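Local coordinates for sporulation-control protein spo0M (Bacillus subtilis, PDB 5CL2) that controls the expression of spo0A and is required for cells to pass the morphological stage 0 of sporulation, at residues Pro157-Arg162 and Glu221-Val226; Leu185-Leu190 and Ile198-Asp203; Asn149-Glu154 and Phe165-Glu170. All blocks are in the same frame, centred on the assembly; numbering follows the deposited sequence.

All three contacts reach one antiparallel five-stranded sheet, in the order 146-155, 165-173, 185-191, 195-202, 224-229, in which each strand lies beside the next in the chain. Contact 3 pairs the first two strands and contact 2 the third and fourth; their centres are about 9 Å apart, and they follow one another along the chain, joined by a probable backbone hydrogen bond from Leu187 N to Phe169 O. Contact 1 brings the loop between the first two strands to the start of the last; its centre is about 10 Å from that of contact 2 and 14 Å from that of contact 3. Phe159 packs on both Ile199 and Val166, so the loop folds over one face of the sheet and touches both hairpins.

Contact 1 (Pro157-Arg162 and Glu221-Val226); sequences PYFQRR and EQLVRV
Two aromatic side chains of the loop Pro157-Arg162 reach Leu223, just before the last strand of the sheet, through a single methyl. Leu223 CD1 stands at the edge of the Phe159 ring, 4.1 Å from CZ, and 4.2 Å from CE2 of Tyr158. The two rings also touch each other, since Tyr158 CD2 lies 3.7 Å above one face of the Phe159 ring, toward its rim. Leu223 holds CG anti to its backbone N (chi1 179°), which carries the methyl out to meet them.

The polar part centres on Arg225. Its chain, extended from CG to NE, slides past Phe159 and brings NH1 to the ring edge, 3.6 Å from Phe159 CD1. With the guanidinium and ring planes 77° apart and the nitrogen near the ring plane, this is an edge contact and not a cation-pi stack. Arg161, bent at chi2 and chi3, puts NH1 3.9 Å from Arg225 NH2, so two positive groups lie close together.

Outside the pair, Arg225 NE forms a salt bridge with Glu197. The contact lies at the subunit interface, where the Tyr158 hydroxyl is hydrogen-bonded to Asp194 of the second subunit and Arg225 NH1 makes a long, weak ion pair with its Asp192. The loop is therefore held to Leu223 and Arg225 by apolar and edge contacts, while the charge of Arg225 is probably offset in part by Glu197.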
loop_
_atom_site.group_PDB
_atom_site.type_symbol
_atom_site.label_atom_id
_atom_site.label_comp_id
_atom_site.label_asym_id
_atom_site.label_seq_id
_atom_site.Cartn_x
_atom_site.Cartn_y
_atom_site.Cartn_z
ATOM N N PRO A 157 -7.853 -6.682 4.078
ATOM C CA PRO A 157 -7.467 -6.973 2.692
ATOM C C PRO A 157 -8.327 -6.250 1.672
ATOM O O PRO A 157 -7.829 -5.962 0.585
ATOM C CB PRO A 157 -7.676 -8.492 2.570
ATOM C CG PRO A 157 -8.639 -8.841 3.656
ATOM C CD PRO A 157 -8.308 -7.892 4.785
ATOM N N TYR A 158 -9.578 -5.942 2.011
ATOM C CA TYR A 158 -10.487 -5.273 1.072
ATOM C C TYR A 158 -9.958 -3.962 0.498
ATOM O O TYR A 158 -10.184 -3.663 -0.676
ATOM C CB TYR A 158 -11.833 -5.039 1.754
ATOM C CG TYR A 158 -12.868 -4.281 0.947
ATOM C CD1 TYR A 158 -13.571 -4.880 -0.099
ATOM C CD2 TYR A 158 -13.163 -2.959 1.258
ATOM C CE1 TYR A 158 -14.535 -4.163 -0.809
ATOM C CE2 TYR A 158 -14.111 -2.250 0.559
ATOM C CZ TYR A 158 -14.787 -2.845 -0.464
ATOM O OH TYR A 158 -15.719 -2.079 -1.111
ATOM N N PHE A 159 -9.227 -3.191 1.305
ATOM C CA PHE A 159 -8.705 -1.892 0.867
ATOM C C PHE A 159 -7.354 -1.981 0.149
ATOM O O PHE A 159 -6.885 -0.999 -0.446
ATOM C CB PHE A 159 -8.582 -0.958 2.061
ATOM C CG PHE A 159 -9.899 -0.622 2.694
ATOM C CD1 PHE A 159 -10.866 0.064 1.981
ATOM C CD2 PHE A 159 -10.182 -1.015 3.986
ATOM C CE1 PHE A 159 -12.090 0.358 2.557
ATOM C CE2 PHE A 159 -11.388 -0.702 4.568
ATOM C CZ PHE A 159 -12.353 -0.020 3.849
ATOM N N GLN A 160 -6.737 -3.160 0.189
ATOM C CA GLN A 160 -5.477 -3.386 -0.527
ATOM C C GLN A 160 -4.425 -2.287 -0.300
ATOM O O GLN A 160 -3.802 -1.811 -1.248
ATOM C CB GLN A 160 -5.745 -3.538 -2.037
ATOM C CG GLN A 160 -6.656 -4.752 -2.383
ATOM C CD GLN A 160 -6.784 -5.031 -3.878
ATOM O OE1 GLN A 160 -5.892 -4.702 -4.682
ATOM N NE2 GLN A 160 -7.899 -5.671 -4.259
ATOM N N ARG A 161 -4.233 -1.895 0.957
ATOM C CA ARG A 161 -3.249 -0.865 1.295
ATOM C C ARG A 161 -1.828 -1.457 1.409
ATOM O O ARG A 161 -1.619 -2.674 1.277
ATOM C CB ARG A 161 -3.610 -0.188 2.618
ATOM C CG ARG A 161 -5.084 0.093 2.795
ATOM C CD ARG A 161 -5.498 1.141 1.823
ATOM N NE ARG A 161 -4.851 2.410 2.131
ATOM C CZ ARG A 161 -4.838 3.443 1.296
ATOM N NH1 ARG A 161 -5.416 3.323 0.115
ATOM N NH2 ARG A 161 -4.237 4.579 1.630
ATOM N N ARG A 162 -0.867 -0.588 1.700
ATOM C CA ARG A 162 0.506 -1.011 1.912
ATOM C C ARG A 162 0.563 -2.014 3.066
ATOM O O ARG A 162 1.138 -3.100 2.931
ATOM C CB ARG A 162 1.384 0.201 2.197
ATOM C CG ARG A 162 2.866 -0.123 2.162
ATOM C CD ARG A 162 3.738 1.056 2.569
ATOM N NE ARG A 162 3.616 1.404 3.987
ATOM C CZ ARG A 162 4.420 0.944 4.943
ATOM N NH1 ARG A 162 5.366 0.071 4.639
ATOM N NH2 ARG A 162 4.254 1.326 6.209
ATOM N N GLU A 221 -23.942 -3.736 -0.265
ATOM C CA GLU A 221 -23.647 -2.794 0.813
ATOM C C GLU A 221 -22.792 -1.724 0.175
ATOM O O GLU A 221 -21.997 -2.006 -0.727
ATOM C CB GLU A 221 -22.900 -3.416 2.000
ATOM C CG GLU A 221 -23.603 -4.503 2.783
ATOM C CD GLU A 221 -23.345 -5.883 2.222
ATOM O OE1 GLU A 221 -23.089 -5.985 1.004
ATOM O OE2 GLU A 221 -23.338 -6.858 3.008
ATOM N N GLN A 222 -22.951 -0.492 0.624
ATOM C CA GLN A 222 -22.060 0.528 0.130
ATOM C C GLN A 222 -21.430 1.308 1.263
ATOM O O GLN A 222 -21.839 1.230 2.424
ATOM C CB GLN A 222 -22.797 1.470 -0.815
ATOM C CG GLN A 222 -22.905 0.911 -2.218
ATOM C CD GLN A 222 -23.498 1.897 -3.201
ATOM O OE1 GLN A 222 -23.535 3.102 -2.942
ATOM N NE2 GLN A 222 -23.974 1.390 -4.336
ATOM N N LEU A 223 -20.395 2.035 0.885
ATOM C CA LEU A 223 -19.411 2.539 1.810
ATOM C C LEU A 223 -19.168 3.999 1.478
ATOM O O LEU A 223 -19.046 4.346 0.302
ATOM C CB LEU A 223 -18.134 1.706 1.699
ATOM C CG LEU A 223 -16.913 2.002 2.537
ATOM C CD1 LEU A 223 -16.193 0.697 2.728
ATOM C CD2 LEU A 223 -16.062 2.978 1.778
ATOM N N VAL A 224 -19.134 4.861 2.486
ATOM C CA VAL A 224 -18.856 6.271 2.228
ATOM C C VAL A 224 -17.363 6.570 2.291
ATOM O O VAL A 224 -16.710 6.324 3.311
ATOM C CB VAL A 224 -19.608 7.164 3.200
ATOM C CG1 VAL A 224 -19.217 8.610 2.985
ATOM C CG2 VAL A 224 -21.097 6.977 2.973
ATOM N N ARG A 225 -16.816 7.073 1.195
ATOM C CA ARG A 225 -15.390 7.324 1.135
ATOM C C ARG A 225 -15.095 8.729 0.627
ATOM O O ARG A 225 -15.328 9.025 -0.531
ATOM C CB ARG A 225 -14.723 6.269 0.247
ATOM C CG ARG A 225 -13.250 6.103 0.522
ATOM C CD ARG A 225 -12.716 4.789 -0.027
ATOM N NE ARG A 225 -11.267 4.868 -0.185
ATOM C CZ ARG A 225 -10.478 3.834 -0.467
ATOM N NH1 ARG A 225 -10.990 2.618 -0.618
ATOM N NH2 ARG A 225 -9.173 4.021 -0.596
ATOM N N VAL A 226 -14.530 9.579 1.483
ATOM C CA VAL A 226 -14.384 10.995 1.140
ATOM C C VAL A 226 -12.977 11.561 1.381
ATOM O O VAL A 226 -12.425 11.427 2.480
ATOM C CB VAL A 226 -15.396 11.858 1.939
ATOM C CG1 VAL A 226 -15.092 13.349 1.769
ATOM C CG2 VAL A 226 -16.845 11.528 1.530
#

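Contact 2 (Leu185-Leu190 and Ile198-Asp203); sequences LELIFL and IIFEVD
Leu185-Leu190 and Ile198-Asp203 form the two arms of an antiparallel beta hairpin, largely buried in the five-stranded sheet with strand 165-173 flanking one arm and strand 224-229 the other. Glu186-Glu201 and Ile188-Ile199 are the hydrogen-bonded pairs, each joined by two backbone N-H to O bonds.

One face is apolar, made by Leu185, Leu187, Phe189, Ile198, Phe200 and Val202. Ile198 CG2 lies over one face of the Phe200 ring, toward the rim, and on that same side of the plane Leu187 CD2 comes in obliquely, 3.4 Å from Phe200 CD2. Phe189 and Ile198 run side by side, Phe189 CE1 3.9 Å from Ile198 CD1; with Leu187 they lie against helix 132-143.

The other face is apolar at one end and acidic at the other. Ile188 CB and Ile199 CB are 4.0 Å apart. Leu190 CD1 also touches Ile199 CD1, at 4.0 Å. Glu201 sends CG anti to its backbone N (chi1 -180°), and its carboxylate leads away to Tyr217 OH and a salt bridge with Arg207. The bend of Glu186 at chi2 carries OE1 toward the end of the other strand, where Arg204 N gives it a weak hydrogen bond.

Phe159, Trp212 and Leu223 from loops meet the isoleucine end. This is an inner hairpin with a strand on each flank, typical of an antiparallel meander.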
loop_
_atom_site.group_PDB
_atom_site.type_symbol
_atom_site.label_atom_id
_atom_site.label_comp_id
_atom_site.label_asym_id
_atom_site.label_seq_id
_atom_site.Cartn_x
_atom_site.Cartn_y
_atom_site.Cartn_z
ATOM N N LEU A 185 -20.662 4.670 15.128
ATOM C CA LEU A 185 -19.989 5.157 13.939
ATOM C C LEU A 185 -18.527 4.642 13.847
ATOM O O LEU A 185 -17.837 4.571 14.843
ATOM C CB LEU A 185 -19.996 6.682 13.951
ATOM C CG LEU A 185 -19.190 7.381 12.868
ATOM C CD1 LEU A 185 -19.843 7.177 11.513
ATOM C CD2 LEU A 185 -19.028 8.839 13.222
ATOM N N GLU A 186 -18.072 4.287 12.652
ATOM C CA GLU A 186 -16.716 3.813 12.445
ATOM C C GLU A 186 -16.045 4.659 11.388
ATOM O O GLU A 186 -16.605 4.837 10.301
ATOM C CB GLU A 186 -16.704 2.347 12.004
ATOM C CG GLU A 186 -17.035 1.333 13.105
ATOM C CD GLU A 186 -18.536 1.102 13.275
ATOM O OE1 GLU A 186 -19.333 1.304 12.320
ATOM O OE2 GLU A 186 -18.916 0.694 14.379
ATOM N N LEU A 187 -14.838 5.139 11.698
ATOM C CA LEU A 187 -14.020 5.929 10.789
ATOM C C LEU A 187 -12.670 5.262 10.572
ATOM O O LEU A 187 -12.078 4.676 11.494
ATOM C CB LEU A 187 -13.806 7.354 11.316
ATOM C CG LEU A 187 -15.036 8.238 11.597
ATOM C CD1 LEU A 187 -14.678 9.720 11.676
ATOM C CD2 LEU A 187 -16.167 7.993 10.604
ATOM N N ILE A 188 -12.212 5.312 9.332
ATOM C CA ILE A 188 -10.846 4.954 9.009
ATOM C C ILE A 188 -10.155 6.161 8.399
ATOM O O ILE A 188 -10.666 6.762 7.450
ATOM C CB ILE A 188 -10.775 3.778 8.026
ATOM C CG1 ILE A 188 -11.336 2.515 8.656
ATOM C CG2 ILE A 188 -9.321 3.528 7.568
ATOM C CD1 ILE A 188 -11.688 1.470 7.610
ATOM N N PHE A 189 -9.007 6.529 8.951
ATOM C CA PHE A 189 -8.198 7.595 8.373
ATOM C C PHE A 189 -7.069 7.029 7.523
ATOM O O PHE A 189 -6.282 6.199 7.994
ATOM C CB PHE A 189 -7.605 8.456 9.467
ATOM C CG PHE A 189 -8.614 9.043 10.365
ATOM C CD1 PHE A 189 -9.301 10.176 9.997
ATOM C CD2 PHE A 189 -8.909 8.445 11.561
ATOM C CE1 PHE A 189 -10.230 10.722 10.817
ATOM C CE2 PHE A 189 -9.861 8.984 12.387
ATOM C CZ PHE A 189 -10.524 10.133 12.005
ATOM N N LEU A 190 -6.988 7.479 6.283
ATOM C CA LEU A 190 -5.844 7.193 5.436
ATOM C C LEU A 190 -5.098 8.498 5.194
ATOM O O LEU A 190 -5.525 9.345 4.403
ATOM C CB LEU A 190 -6.299 6.570 4.118
ATOM C CG LEU A 190 -7.304 5.425 4.273
ATOM C CD1 LEU A 190 -7.877 5.014 2.922
ATOM C CD2 LEU A 190 -6.614 4.249 4.940
ATOM N N ILE A 198 -11.176 9.807 4.545
ATOM C CA ILE A 198 -11.979 9.189 5.602
ATOM C C ILE A 198 -12.963 8.183 5.051
ATOM O O ILE A 198 -13.665 8.455 4.070
ATOM C CB ILE A 198 -12.764 10.211 6.417
ATOM C CG1 ILE A 198 -11.857 11.339 6.861
ATOM C CG2 ILE A 198 -13.366 9.559 7.641
ATOM C CD1 ILE A 198 -12.439 12.169 7.930
ATOM N N ILE A 199 -12.966 6.998 5.652
ATOM C CA ILE A 199 -13.949 5.982 5.324
ATOM C C ILE A 199 -14.958 5.941 6.466
ATOM O O ILE A 199 -14.585 5.897 7.643
ATOM C CB ILE A 199 -13.293 4.619 5.100
ATOM C CG1 ILE A 199 -12.320 4.700 3.922
ATOM C CG2 ILE A 199 -14.333 3.546 4.882
ATOM C CD1 ILE A 199 -11.459 3.474 3.764
ATOM N N PHE A 200 -16.233 6.024 6.110
ATOM C CA PHE A 200 -17.330 6.085 7.066
ATOM C C PHE A 200 -18.107 4.797 6.987
ATOM O O PHE A 200 -18.354 4.278 5.903
ATOM C CB PHE A 200 -18.270 7.261 6.766
ATOM C CG PHE A 200 -17.630 8.611 6.905
ATOM C CD1 PHE A 200 -16.798 9.107 5.907
ATOM C CD2 PHE A 200 -17.894 9.405 8.003
ATOM C CE1 PHE A 200 -16.225 10.352 6.019
ATOM C CE2 PHE A 200 -17.320 10.657 8.118
ATOM C CZ PHE A 200 -16.479 11.128 7.121
ATOM N N GLU A 201 -18.508 4.280 8.132
ATOM C CA GLU A 201 -19.403 3.142 8.139
ATOM C C GLU A 201 -20.226 3.251 9.436
ATOM O O GLU A 201 -19.824 3.967 10.352
ATOM C CB GLU A 201 -18.576 1.859 7.979
ATOM C CG GLU A 201 -19.294 0.534 7.948
ATOM C CD GLU A 201 -20.191 0.301 6.758
ATOM O OE1 GLU A 201 -19.714 0.118 5.622
ATOM O OE2 GLU A 201 -21.397 0.245 6.998
ATOM N N VAL A 202 -21.410 2.637 9.496
ATOM C CA VAL A 202 -22.203 2.706 10.716
ATOM C C VAL A 202 -22.644 1.314 11.117
ATOM O O VAL A 202 -22.754 0.427 10.269
ATOM C CB VAL A 202 -23.469 3.608 10.572
ATOM C CG1 VAL A 202 -23.087 4.998 10.038
ATOM C CG2 VAL A 202 -24.484 2.955 9.672
ATOM N N ASP A 203 -22.848 1.126 12.420
ATOM C CA ASP A 203 -23.485 -0.079 12.963
ATOM C C ASP A 203 -22.734 -1.372 12.637
ATOM O O ASP A 203 -23.342 -2.439 12.579
ATOM C CB ASP A 203 -24.950 -0.210 12.461
ATOM C CG ASP A 203 -25.897 0.856 13.051
ATOM O OD1 ASP A 203 -25.564 1.465 14.097
ATOM O OD2 ASP A 203 -27.014 1.042 12.492
#

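Contact 3 (Asn149-Glu154 and Phe165-Glu170); sequences NEADCE and FVQEFE
A classic beta bulge starts this hairpin pairing of strands 146-155 and 165-173: Asn149 and Glu150 both face Glu170, whose carbonyl O accepts from Asn149 N (2.7 Å) and Glu150 N (3.0 Å). Asn149 also lays its side chain alongside Glu170, ND2 donating to Glu170 OE2 over 3.0 Å. The bond is nearly straight, at 169°, and lies in the amide plane, but meets the carboxylate oxygen from above its plane. Asn149 OD1 turns to Arg147, and Glu170 OE1 to Arg205.

Beyond the bulge the antiparallel ladder is regular, with Asp152-Glu168 and Glu154-Val166 as hydrogen-bonded pairs, strand 146-155 being the outermost of this sheet within the chain. Cys153 gives that strand a backbone bond to Val54 of strand 40-57, which belongs to another sheet.

Phe165 has CG between its backbone N and carbonyl carbon (chi1 65°), which turns the ring toward Cys153, whose CB lies 3.6 Å from Phe165 CD1, obliquely; Cys153 SG is 4.5 Å from the ring centroid. Ala151 CB rests 3.9 Å from Phe169 CD2. On the opposite face, Glu154 CG packs 3.3 Å from Glu168 OE1, their carboxylate planes 76° apart; Arg210 pairs with Glu154, while Trp212 NE1 and the arginines Arg204 and Arg205 hold Glu168.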
loop_
_atom_site.group_PDB
_atom_site.type_symbol
_atom_site.label_atom_id
_atom_site.label_comp_id
_atom_site.label_asym_id
_atom_site.label_seq_id
_atom_site.Cartn_x
_atom_site.Cartn_y
_atom_site.Cartn_z
ATOM N N ASN A 149 -14.983 5.547 21.397
ATOM C CA ASN A 149 -15.182 4.373 22.238
ATOM C C ASN A 149 -14.028 3.401 22.143
ATOM O O ASN A 149 -13.421 3.020 23.155
ATOM C CB ASN A 149 -16.485 3.649 21.886
ATOM C CG ASN A 149 -16.894 2.647 22.962
ATOM O OD1 ASN A 149 -16.807 2.936 24.154
ATOM N ND2 ASN A 149 -17.322 1.467 22.546
ATOM N N GLU A 150 -13.740 2.981 20.918
ATOM C CA GLU A 150 -12.674 2.020 20.702
ATOM C C GLU A 150 -11.814 2.428 19.530
ATOM O O GLU A 150 -12.221 3.229 18.695
ATOM C CB GLU A 150 -13.253 0.619 20.463
ATOM C CG GLU A 150 -12.961 -0.335 21.613
ATOM C CD GLU A 150 -11.465 -0.496 21.838
ATOM O OE1 GLU A 150 -10.741 -0.822 20.877
ATOM O OE2 GLU A 150 -10.999 -0.194 22.947
ATOM N N ALA A 151 -10.587 1.936 19.512
ATOM C CA ALA A 151 -9.716 2.085 18.353
ATOM C C ALA A 151 -8.861 0.844 18.296
ATOM O O ALA A 151 -8.370 0.385 19.334
ATOM C CB ALA A 151 -8.869 3.326 18.443
ATOM N N ASP A 152 -8.738 0.240 17.126
ATOM C CA ASP A 152 -7.867 -0.929 17.036
ATOM C C ASP A 152 -7.417 -1.130 15.609
ATOM O O ASP A 152 -7.996 -0.565 14.679
ATOM C CB ASP A 152 -8.573 -2.190 17.552
ATOM C CG ASP A 152 -7.609 -3.183 18.225
ATOM O OD1 ASP A 152 -6.386 -3.154 17.946
ATOM O OD2 ASP A 152 -8.075 -4.006 19.043
ATOM N N CYS A 153 -6.372 -1.920 15.424
ATOM C CA CYS A 153 -5.934 -2.253 14.074
ATOM C C CYS A 153 -6.618 -3.547 13.639
ATOM O O CYS A 153 -6.531 -4.578 14.325
ATOM C CB CYS A 153 -4.407 -2.351 14.009
ATOM S SG CYS A 153 -3.665 -0.754 14.351
ATOM N N GLU A 154 -7.329 -3.467 12.519
ATOM C CA GLU A 154 -8.175 -4.555 12.059
ATOM C C GLU A 154 -7.681 -5.046 10.712
ATOM O O GLU A 154 -7.249 -4.257 9.861
ATOM C CB GLU A 154 -9.634 -4.108 11.917
ATOM C CG GLU A 154 -10.296 -3.498 13.141
ATOM C CD GLU A 154 -10.691 -4.507 14.206
ATOM O OE1 GLU A 154 -11.122 -5.636 13.878
ATOM O OE2 GLU A 154 -10.665 -4.131 15.389
ATOM N N PHE A 165 -3.544 -4.127 7.505
ATOM C CA PHE A 165 -4.572 -3.668 8.434
ATOM C C PHE A 165 -4.955 -2.200 8.259
ATOM O O PHE A 165 -4.250 -1.447 7.611
ATOM C CB PHE A 165 -4.098 -3.881 9.872
ATOM C CG PHE A 165 -2.900 -3.050 10.223
ATOM C CD1 PHE A 165 -3.048 -1.749 10.688
ATOM C CD2 PHE A 165 -1.616 -3.576 10.078
ATOM C CE1 PHE A 165 -1.930 -0.980 10.998
ATOM C CE2 PHE A 165 -0.508 -2.820 10.387
ATOM C CZ PHE A 165 -0.670 -1.515 10.841
ATOM N N VAL A 166 -6.074 -1.780 8.844
ATOM C CA VAL A 166 -6.307 -0.342 8.981
ATOM C C VAL A 166 -6.637 -0.020 10.428
ATOM O O VAL A 166 -7.092 -0.895 11.165
ATOM C CB VAL A 166 -7.467 0.166 8.067
ATOM C CG1 VAL A 166 -7.123 -0.052 6.623
ATOM C CG2 VAL A 166 -8.771 -0.519 8.418
ATOM N N GLN A 167 -6.410 1.218 10.854
ATOM C CA GLN A 167 -6.845 1.564 12.196
ATOM C C GLN A 167 -8.316 2.020 12.139
ATOM O O GLN A 167 -8.658 2.985 11.474
ATOM C CB GLN A 167 -5.961 2.645 12.832
ATOM C CG GLN A 167 -6.356 2.907 14.277
ATOM C CD GLN A 167 -5.325 3.691 15.092
ATOM O OE1 GLN A 167 -4.651 4.592 14.590
ATOM N NE2 GLN A 167 -5.215 3.346 16.369
ATOM N N GLU A 168 -9.175 1.290 12.835
ATOM C CA GLU A 168 -10.599 1.562 12.880
ATOM C C GLU A 168 -10.962 2.260 14.195
ATOM O O GLU A 168 -10.719 1.718 15.289
ATOM C CB GLU A 168 -11.393 0.266 12.733
ATOM C CG GLU A 168 -12.917 0.454 12.686
ATOM C CD GLU A 168 -13.641 -0.856 12.431
ATOM O OE1 GLU A 168 -12.966 -1.849 12.087
ATOM O OE2 GLU A 168 -14.881 -0.903 12.563
ATOM N N PHE A 169 -11.495 3.479 14.064
ATOM C CA PHE A 169 -12.000 4.266 15.192
ATOM C C PHE A 169 -13.506 4.080 15.328
ATOM O O PHE A 169 -14.249 4.316 14.374
ATOM C CB PHE A 169 -11.667 5.753 15.022
ATOM C CG PHE A 169 -10.194 6.040 15.037
ATOM C CD1 PHE A 169 -9.432 5.837 13.909
ATOM C CD2 PHE A 169 -9.570 6.482 16.185
ATOM C CE1 PHE A 169 -8.066 6.074 13.917
ATOM C CE2 PHE A 169 -8.210 6.721 16.197
ATOM C CZ PHE A 169 -7.457 6.508 15.060
ATOM N N GLU A 170 -13.954 3.661 16.507
ATOM C CA GLU A 170 -15.377 3.450 16.775
ATOM C C GLU A 170 -15.883 4.439 17.819
ATOM O O GLU A 170 -15.344 4.528 18.934
ATOM C CB GLU A 170 -15.642 2.024 17.243
ATOM C CG GLU A 170 -17.054 1.782 17.711
ATOM C CD GLU A 170 -17.137 0.551 18.585
ATOM O OE1 GLU A 170 -16.577 -0.491 18.169
ATOM O OE2 GLU A 170 -17.760 0.616 19.671
#